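PDB 2FB6: conserved hypothetical protein from Bacteroides thetaiotaomicron, which is of unknown function but folds as a single alpha/beta domain in which helices flank a five-stranded parallel sheet. Local coordinates for residues T21-L26 against D57-T62; A27-N32 against G37-I42; I45-S50 against R98-P103. All coordinates share one frame; numbering follows the deposited sequence.

Contact 1. Residues T21-L26 against D57-T62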
# COMPACT_ATOMS: atom_id res chain seq x y z
N THR A 21 -9.87 -10.75 1.87
CA THR A 21 -9.29 -9.80 2.80
C THR A 21 -8.90 -8.47 2.12
O THR A 21 -9.12 -7.40 2.69
CB THR A 21 -8.15 -10.43 3.58
OG1 THR A 21 -8.71 -11.46 4.41
CG2 THR A 21 -7.38 -9.41 4.43
N VAL A 22 -8.37 -8.56 0.91
CA VAL A 22 -8.02 -7.33 0.17
C VAL A 22 -9.23 -6.44 -0.03
O VAL A 22 -9.16 -5.25 0.25
CB VAL A 22 -7.34 -7.66 -1.18
CG1 VAL A 22 -7.25 -6.41 -2.10
CG2 VAL A 22 -5.95 -8.24 -0.94
N PHE A 23 -10.33 -6.99 -0.52
CA PHE A 23 -11.45 -6.14 -0.86
C PHE A 23 -12.18 -5.71 0.40
O PHE A 23 -12.43 -4.51 0.61
CB PHE A 23 -12.39 -6.85 -1.84
CG PHE A 23 -11.79 -7.09 -3.22
CD1 PHE A 23 -11.35 -6.03 -4.01
CD2 PHE A 23 -11.72 -8.37 -3.73
CE1 PHE A 23 -10.83 -6.25 -5.29
CE2 PHE A 23 -11.20 -8.61 -5.01
CZ PHE A 23 -10.75 -7.54 -5.77
N ASN A 24 -12.47 -6.68 1.26
CA ASN A 24 -13.41 -6.45 2.37
C ASN A 24 -12.82 -5.89 3.65
O ASN A 24 -13.56 -5.42 4.53
CB ASN A 24 -14.17 -7.72 2.66
CG ASN A 24 -15.01 -8.16 1.50
OD1 ASN A 24 -16.11 -7.64 1.30
ND2 ASN A 24 -14.51 -9.11 0.72
N MSE A 25 -11.51 -5.94 3.76
CA MSE A 25 -10.85 -5.41 4.95
C MSE A 25 -9.95 -4.27 4.51
O MSE A 25 -10.21 -3.09 4.82
CB MSE A 25 -10.08 -6.51 5.70
CG MSE A 25 -9.70 -6.15 7.13
SE MSE A 25 -8.11 -5.02 7.21
CE MSE A 25 -8.88 -3.56 8.28
N LEU A 26 -8.92 -4.61 3.74
CA LEU A 26 -7.85 -3.68 3.47
C LEU A 26 -8.33 -2.45 2.68
O LEU A 26 -8.20 -1.32 3.17
CB LEU A 26 -6.73 -4.40 2.73
CG LEU A 26 -5.37 -3.72 2.71
CD1 LEU A 26 -4.28 -4.78 2.53
CD2 LEU A 26 -5.32 -2.68 1.60
N ASP A 57 -4.40 -8.97 -11.50
CA ASP A 57 -5.85 -9.02 -11.28
C ASP A 57 -6.50 -7.67 -11.54
O ASP A 57 -6.30 -6.73 -10.77
CB ASP A 57 -6.15 -9.49 -9.86
CG ASP A 57 -7.61 -9.81 -9.66
OD1 ASP A 57 -8.44 -8.90 -9.78
OD2 ASP A 57 -7.90 -11.00 -9.37
N THR A 58 -7.29 -7.61 -12.61
CA THR A 58 -7.88 -6.33 -13.01
C THR A 58 -8.85 -5.77 -11.98
O THR A 58 -8.93 -4.56 -11.83
CB THR A 58 -8.54 -6.38 -14.40
OG1 THR A 58 -9.44 -7.49 -14.46
CG2 THR A 58 -7.50 -6.51 -15.50
N GLN A 59 -9.59 -6.64 -11.26
CA GLN A 59 -10.49 -6.16 -10.21
C GLN A 59 -9.70 -5.49 -9.08
O GLN A 59 -10.12 -4.44 -8.57
CB GLN A 59 -11.39 -7.27 -9.66
CG GLN A 59 -12.50 -7.66 -10.63
CD GLN A 59 -13.40 -8.75 -10.10
OE1 GLN A 59 -13.85 -9.62 -10.85
NE2 GLN A 59 -13.72 -8.68 -8.82
N VAL A 60 -8.57 -6.08 -8.70
CA VAL A 60 -7.70 -5.45 -7.69
C VAL A 60 -7.14 -4.11 -8.23
O VAL A 60 -7.06 -3.13 -7.51
CB VAL A 60 -6.57 -6.41 -7.26
CG1 VAL A 60 -5.59 -5.75 -6.29
CG2 VAL A 60 -7.16 -7.67 -6.63
N GLN A 61 -6.75 -4.07 -9.51
CA GLN A 61 -6.27 -2.81 -10.10
C GLN A 61 -7.29 -1.68 -10.00
O GLN A 61 -6.93 -0.54 -9.75
CB GLN A 61 -5.81 -3.03 -11.54
CG GLN A 61 -4.63 -3.98 -11.59
CD GLN A 61 -4.20 -4.32 -12.97
OE1 GLN A 61 -4.78 -3.87 -13.96
NE2 GLN A 61 -3.16 -5.13 -13.06
N THR A 62 -8.56 -1.99 -10.21
CA THR A 62 -9.60 -0.98 -10.05
C THR A 62 -9.59 -0.39 -8.65
O THR A 62 -9.70 0.83 -8.51
CB THR A 62 -10.97 -1.59 -10.40
OG1 THR A 62 -10.87 -2.11 -11.73
CG2 THR A 62 -12.11 -0.54 -10.34
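With its first torsion at chi1 -67°, Phe-23 sets CG anti to its own carbonyl carbon and swings the ring across so that its far end meets the first turn of helix 58-70. Val-60 answers with chi1 176°, which places CG1 anti to the backbone N and leaves CG2 beside that nitrogen, where the ring can meet it. The apolar contact is then made by Phe-23 CZ and Val-60 CG2, 3.7 Å apart, with the two side chains crossing at about a right angle and the methyl approaching the ring obliquely. The same ring also reaches backbone: Phe-23 CE1 lies 3.8 Å from Gln-59 O, which sits at the ring edge near its plane. Phe-23 CZ comes within 4.0 Å of Gln-59 CB, the foot of a side chain that runs on extended.

A helix cap lies beside the surface that receives the ring. Asp-57 is the N-cap of helix 58-70, and its OD1 accepts from Val-60 N over 3.0 Å with an N-H...O angle of 161°, the donor meeting it on the anti side and out of the carboxylate plane. Its other carboxylate oxygen, OD2, forms a salt bridge with Lys-19 at the start of helix 19-36, so the cap joins both helices. On the Phe-23 side the helix widens into a pi-type turn, in which Thr-21 O takes both Met-25 N and Leu-26 N. Behind the contact, Val-22 and Val-60 both rest on Trp-14 of strand 9-14 and on Leu-53 of helix 49-56.

Chemically, ring carbons, a methyl, a methylene and one peptide oxygen meet here. The position of Gln-59 O near the ring plane is consistent with a mild attraction to the ring hydrogens, while the Asp-57 carboxylate adds a charged link to Lys-19, at the start of the other helix.

Contact 2. Residues A27-N32 against G37-I42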
# COMPACT_ATOMS: atom_id res chain seq x y z
N ALA A 27 -8.89 -2.67 1.49
CA ALA A 27 -9.30 -1.54 0.65
C ALA A 27 -10.46 -0.77 1.26
O ALA A 27 -10.47 0.47 1.23
CB ALA A 27 -9.63 -2.00 -0.76
N MSE A 28 -11.43 -1.49 1.82
CA MSE A 28 -12.57 -0.81 2.40
C MSE A 28 -12.17 0.09 3.57
O MSE A 28 -12.62 1.26 3.67
CB MSE A 28 -13.63 -1.80 2.84
CG MSE A 28 -14.88 -1.11 3.24
SE MSE A 28 -16.17 -2.42 3.71
CE MSE A 28 -15.56 -2.82 5.55
N TYR A 29 -11.31 -0.40 4.45
CA TYR A 29 -10.92 0.44 5.59
C TYR A 29 -10.04 1.61 5.13
O TYR A 29 -10.21 2.73 5.59
CB TYR A 29 -10.21 -0.39 6.65
CG TYR A 29 -9.80 0.44 7.84
CD1 TYR A 29 -10.76 1.08 8.65
CD2 TYR A 29 -8.45 0.58 8.19
CE1 TYR A 29 -10.38 1.85 9.76
CE2 TYR A 29 -8.07 1.34 9.29
CZ TYR A 29 -9.02 1.97 10.06
OH TYR A 29 -8.60 2.73 11.14
N ALA A 30 -9.12 1.35 4.20
CA ALA A 30 -8.22 2.40 3.76
C ALA A 30 -8.99 3.52 3.05
O ALA A 30 -8.82 4.73 3.35
CB ALA A 30 -7.13 1.83 2.87
N LEU A 31 -9.88 3.12 2.14
CA LEU A 31 -10.66 4.11 1.38
C LEU A 31 -11.56 4.95 2.27
O LEU A 31 -11.61 6.18 2.16
CB LEU A 31 -11.48 3.44 0.27
CG LEU A 31 -10.70 3.14 -0.99
CD1 LEU A 31 -11.44 2.10 -1.81
CD2 LEU A 31 -10.50 4.45 -1.77
N ASN A 32 -12.29 4.27 3.16
CA ASN A 32 -13.20 5.00 4.04
C ASN A 32 -12.43 5.89 5.01
O ASN A 32 -12.83 7.04 5.26
CB ASN A 32 -14.12 4.04 4.79
CG ASN A 32 -15.32 3.65 3.95
OD1 ASN A 32 -16.36 4.29 4.04
ND2 ASN A 32 -15.17 2.61 3.12
N GLY A 37 -11.58 11.11 6.71
CA GLY A 37 -10.63 11.86 7.52
C GLY A 37 -10.29 11.18 8.83
O GLY A 37 -9.75 11.82 9.74
N TRP A 38 -10.56 9.88 8.93
CA TRP A 38 -10.17 9.12 10.12
C TRP A 38 -8.65 9.06 10.26
O TRP A 38 -8.12 9.07 11.38
CB TRP A 38 -10.72 7.69 10.07
CG TRP A 38 -12.21 7.60 10.02
CD1 TRP A 38 -13.11 8.56 10.39
CD2 TRP A 38 -12.98 6.45 9.63
NE1 TRP A 38 -14.41 8.09 10.22
CE2 TRP A 38 -14.35 6.79 9.76
CE3 TRP A 38 -12.64 5.17 9.16
CZ2 TRP A 38 -15.37 5.90 9.44
CZ3 TRP A 38 -13.67 4.29 8.84
CH2 TRP A 38 -15.02 4.66 8.98
N TRP A 39 -7.98 8.97 9.11
CA TRP A 39 -6.53 9.09 9.04
C TRP A 39 -6.21 10.15 8.02
O TRP A 39 -6.70 10.08 6.89
CB TRP A 39 -5.89 7.77 8.60
CG TRP A 39 -6.02 6.71 9.63
CD1 TRP A 39 -6.88 5.65 9.64
CD2 TRP A 39 -5.25 6.62 10.84
NE1 TRP A 39 -6.70 4.90 10.77
CE2 TRP A 39 -5.70 5.47 11.53
CE3 TRP A 39 -4.22 7.39 11.40
CZ2 TRP A 39 -5.17 5.09 12.76
CZ3 TRP A 39 -3.69 7.00 12.61
CH2 TRP A 39 -4.16 5.85 13.28
N LYS A 40 -5.39 11.14 8.38
CA LYS A 40 -5.03 12.18 7.42
C LYS A 40 -4.09 11.65 6.34
O LYS A 40 -4.13 12.10 5.20
CB LYS A 40 -4.42 13.39 8.13
CG LYS A 40 -5.41 14.08 9.05
CD LYS A 40 -4.80 15.32 9.70
CE LYS A 40 -5.75 15.93 10.73
NZ LYS A 40 -7.01 16.36 10.08
N HIS A 41 -3.27 10.67 6.71
CA HIS A 41 -2.28 10.08 5.79
C HIS A 41 -2.38 8.59 5.87
O HIS A 41 -2.41 8.05 6.96
CB HIS A 41 -0.86 10.52 6.20
CG HIS A 41 -0.72 12.00 6.31
ND1 HIS A 41 -0.75 12.67 7.52
CD2 HIS A 41 -0.60 12.95 5.36
CE1 HIS A 41 -0.65 13.97 7.31
NE2 HIS A 41 -0.55 14.17 6.01
N ILE A 42 -2.42 7.93 4.70
CA ILE A 42 -2.40 6.47 4.66
C ILE A 42 -1.42 6.05 3.58
O ILE A 42 -1.52 6.49 2.43
CB ILE A 42 -3.78 5.85 4.34
CG1 ILE A 42 -4.85 6.33 5.36
CG2 ILE A 42 -3.66 4.32 4.29
CD1 ILE A 42 -6.22 5.76 5.12
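Two nitrogens of Asn-32, the residue packed against Trp-38, grip Met-28 O from opposite faces of its carbonyl plane: the side-chain ND2 at 2.9 Å and the backbone N at 3.1 Å. The amide is thereby tied back to its own helix. Asn-32 CB meets the indole, 4.1 Å from Trp-38 CZ3, while the carbonyl carbon of Asn-32 lies over one face of that ring, offset toward its rim.

Across the contact, Trp-39 NE1 donates to Tyr-29 OH over 2.9 Å; the 162° angle makes the bond nearly straight, and with the hydroxyl almost in the indole plane it probably helps set the rotation of the indole. Tyr-29 reaches it because its CG is anti to the backbone N (chi1 -180°). The phenol ring and the five-membered ring of Trp-39 are close to perpendicular, with planes at 82°. On another side of the phenol, Tyr-29 CE1 touches Trp-38 CE3 at 4.1 Å, so the tyrosine meets both tryptophans. Deeper in, Ile-42 CD1 comes to 3.3 Å from Ala-30 O.

These contacts close the turn between helix and strand in the beta-alpha-beta unit formed by strand 9-14, helix 19-36 and strand 41-46. Leu-10 of strand 9-14 packs against both Tyr-29 and Trp-39, and Leu-31 packs on Glu-63 and Met-67 of helix 58-70.

Contact 3. Residues I45-S50 against R98-P103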
# COMPACT_ATOMS: atom_id res chain seq x y z
N ILE A 45 2.13 -0.37 1.59
CA ILE A 45 3.35 -0.98 1.05
C ILE A 45 2.97 -2.33 0.45
O ILE A 45 2.48 -3.21 1.14
CB ILE A 45 4.40 -1.22 2.16
CG1 ILE A 45 4.72 0.07 2.92
CG2 ILE A 45 5.65 -1.86 1.55
CD1 ILE A 45 5.43 -0.21 4.24
N LEU A 46 3.20 -2.48 -0.86
CA LEU A 46 2.97 -3.74 -1.55
C LEU A 46 4.25 -4.56 -1.54
O LEU A 46 5.24 -4.17 -2.16
CB LEU A 46 2.56 -3.48 -3.00
CG LEU A 46 1.13 -3.02 -3.23
CD1 LEU A 46 0.93 -2.63 -4.67
CD2 LEU A 46 0.20 -4.15 -2.86
N TRP A 47 4.24 -5.70 -0.85
CA TRP A 47 5.48 -6.46 -0.71
C TRP A 47 5.11 -7.89 -0.39
O TRP A 47 4.51 -8.15 0.65
CB TRP A 47 6.29 -5.85 0.45
CG TRP A 47 7.72 -6.30 0.54
CD1 TRP A 47 8.29 -7.39 -0.04
CD2 TRP A 47 8.74 -5.66 1.31
NE1 TRP A 47 9.62 -7.47 0.32
CE2 TRP A 47 9.92 -6.41 1.13
CE3 TRP A 47 8.79 -4.51 2.10
CZ2 TRP A 47 11.13 -6.06 1.75
CZ3 TRP A 47 10.00 -4.16 2.71
CH2 TRP A 47 11.14 -4.92 2.52
N GLY A 48 5.50 -8.82 -1.27
CA GLY A 48 5.16 -10.24 -1.08
C GLY A 48 4.17 -10.72 -2.13
O GLY A 48 4.17 -10.23 -3.25
N ALA A 49 3.32 -11.68 -1.75
CA ALA A 49 2.37 -12.31 -2.69
C ALA A 49 1.44 -11.27 -3.34
O ALA A 49 1.04 -11.39 -4.50
CB ALA A 49 1.58 -13.40 -1.96
N SER A 50 1.15 -10.22 -2.58
CA SER A 50 0.32 -9.12 -3.07
C SER A 50 0.80 -8.45 -4.36
O SER A 50 -0.01 -7.96 -5.14
CB SER A 50 0.22 -8.05 -2.00
OG SER A 50 1.52 -7.58 -1.68
N ARG A 98 10.13 1.34 -5.53
CA ARG A 98 11.43 1.69 -5.00
C ARG A 98 11.95 0.59 -4.08
O ARG A 98 11.19 -0.27 -3.64
CB ARG A 98 11.38 3.03 -4.28
CG ARG A 98 10.62 3.04 -3.00
CD ARG A 98 10.91 4.37 -2.30
NE ARG A 98 10.05 4.56 -1.17
CZ ARG A 98 10.27 5.45 -0.20
NH1 ARG A 98 11.35 6.23 -0.20
NH2 ARG A 98 9.41 5.53 0.79
N TYR A 99 13.25 0.63 -3.80
CA TYR A 99 13.83 -0.35 -2.87
C TYR A 99 13.30 -0.06 -1.47
O TYR A 99 13.39 1.07 -1.00
CB TYR A 99 15.36 -0.34 -2.96
CG TYR A 99 15.83 -0.87 -4.30
CD1 TYR A 99 15.47 -2.15 -4.73
CD2 TYR A 99 16.61 -0.08 -5.14
CE1 TYR A 99 15.88 -2.64 -5.98
CE2 TYR A 99 17.04 -0.58 -6.39
CZ TYR A 99 16.67 -1.86 -6.79
OH TYR A 99 17.06 -2.37 -8.00
N MSE A 100 12.69 -1.07 -0.85
CA MSE A 100 11.84 -0.84 0.33
C MSE A 100 12.48 -1.13 1.68
O MSE A 100 11.85 -0.91 2.71
CB MSE A 100 10.54 -1.65 0.21
CG MSE A 100 9.47 -1.00 -0.62
SE MSE A 100 8.93 0.73 0.11
CE MSE A 100 8.51 0.30 1.92
N GLY A 101 13.73 -1.60 1.68
CA GLY A 101 14.37 -1.99 2.94
C GLY A 101 14.57 -0.83 3.90
O GLY A 101 14.21 -0.92 5.10
N ILE A 102 15.12 0.26 3.39
CA ILE A 102 15.34 1.45 4.22
C ILE A 102 14.00 2.07 4.65
O ILE A 102 13.82 2.33 5.83
CB ILE A 102 16.27 2.48 3.52
CG1 ILE A 102 17.68 1.90 3.38
CG2 ILE A 102 16.29 3.83 4.27
CD1 ILE A 102 18.29 1.48 4.68
N PRO A 103 13.09 2.33 3.70
CA PRO A 103 11.80 2.87 4.13
C PRO A 103 11.09 2.06 5.22
O PRO A 103 10.64 2.63 6.22
CB PRO A 103 10.99 2.92 2.82
CG PRO A 103 12.03 3.13 1.77
CD PRO A 103 13.20 2.30 2.22
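Met-100, a selenomethionine, presents opposite ends of its side chain to two partners: CB meets Trp-47, and the terminal CE meets Ile-45. Bends at chi2 (-60°) and chi3 (-53°) curl the chain, allowing CE to nestle among the branches of Ile-45, 3.6 Å from its CG2 and 3.9 Å from its CD1. The indole of Trp-47, sent out with CG anti to the backbone N (chi1 -166°), approaches with its six-membered ring; CZ3 stands 3.6 Å from Met-100 CB, aslant to the ring. Trp-47 CH2 lies farther along, 4.3 Å from Gly-101 N.

In the parallel sheet, strands 41-46 and 96-98 are separated by strand 73-77, so this contact spans an intervening strand at the C-terminal ends of the two strands, where the backbone leaves the sheet. Glu-75 of that intervening strand touches both Ile-45 and Met-100. With an alanine in place of Trp-47 the indole is gone, which would probably open a gap beside Met-100 CB and leave that side of the selenomethionine without its aromatic cover.

Tyr-107 of helix 101-109 packs on Ile-45 and Met-100, while Trp-47 also touches Leu-104 of that helix, together with Cys-77 and Cys-80.

Overall arrangement
Contacts 1 and 2 occupy successive turns of helix 19-36. Their centres are 15 Å apart, and they are joined through its backbone by a probable hydrogen bond from Ala-27 N to Val-22 O, 2.9 Å long. Contact 2 is nested in the chain loop that contact 1 closes. Contact 3 shares strand 41-46 with contact 2, but their centres lie about 20 Å apart on opposite sides of the chain's centre. Contacts 1 and 3 alternate along the sequence without touching; their nearest atoms are about 6 Å apart. No active site is established. Contact 3 borders Cys-77 and Cys-80, a CxxC pattern whose significance is unconfirmed.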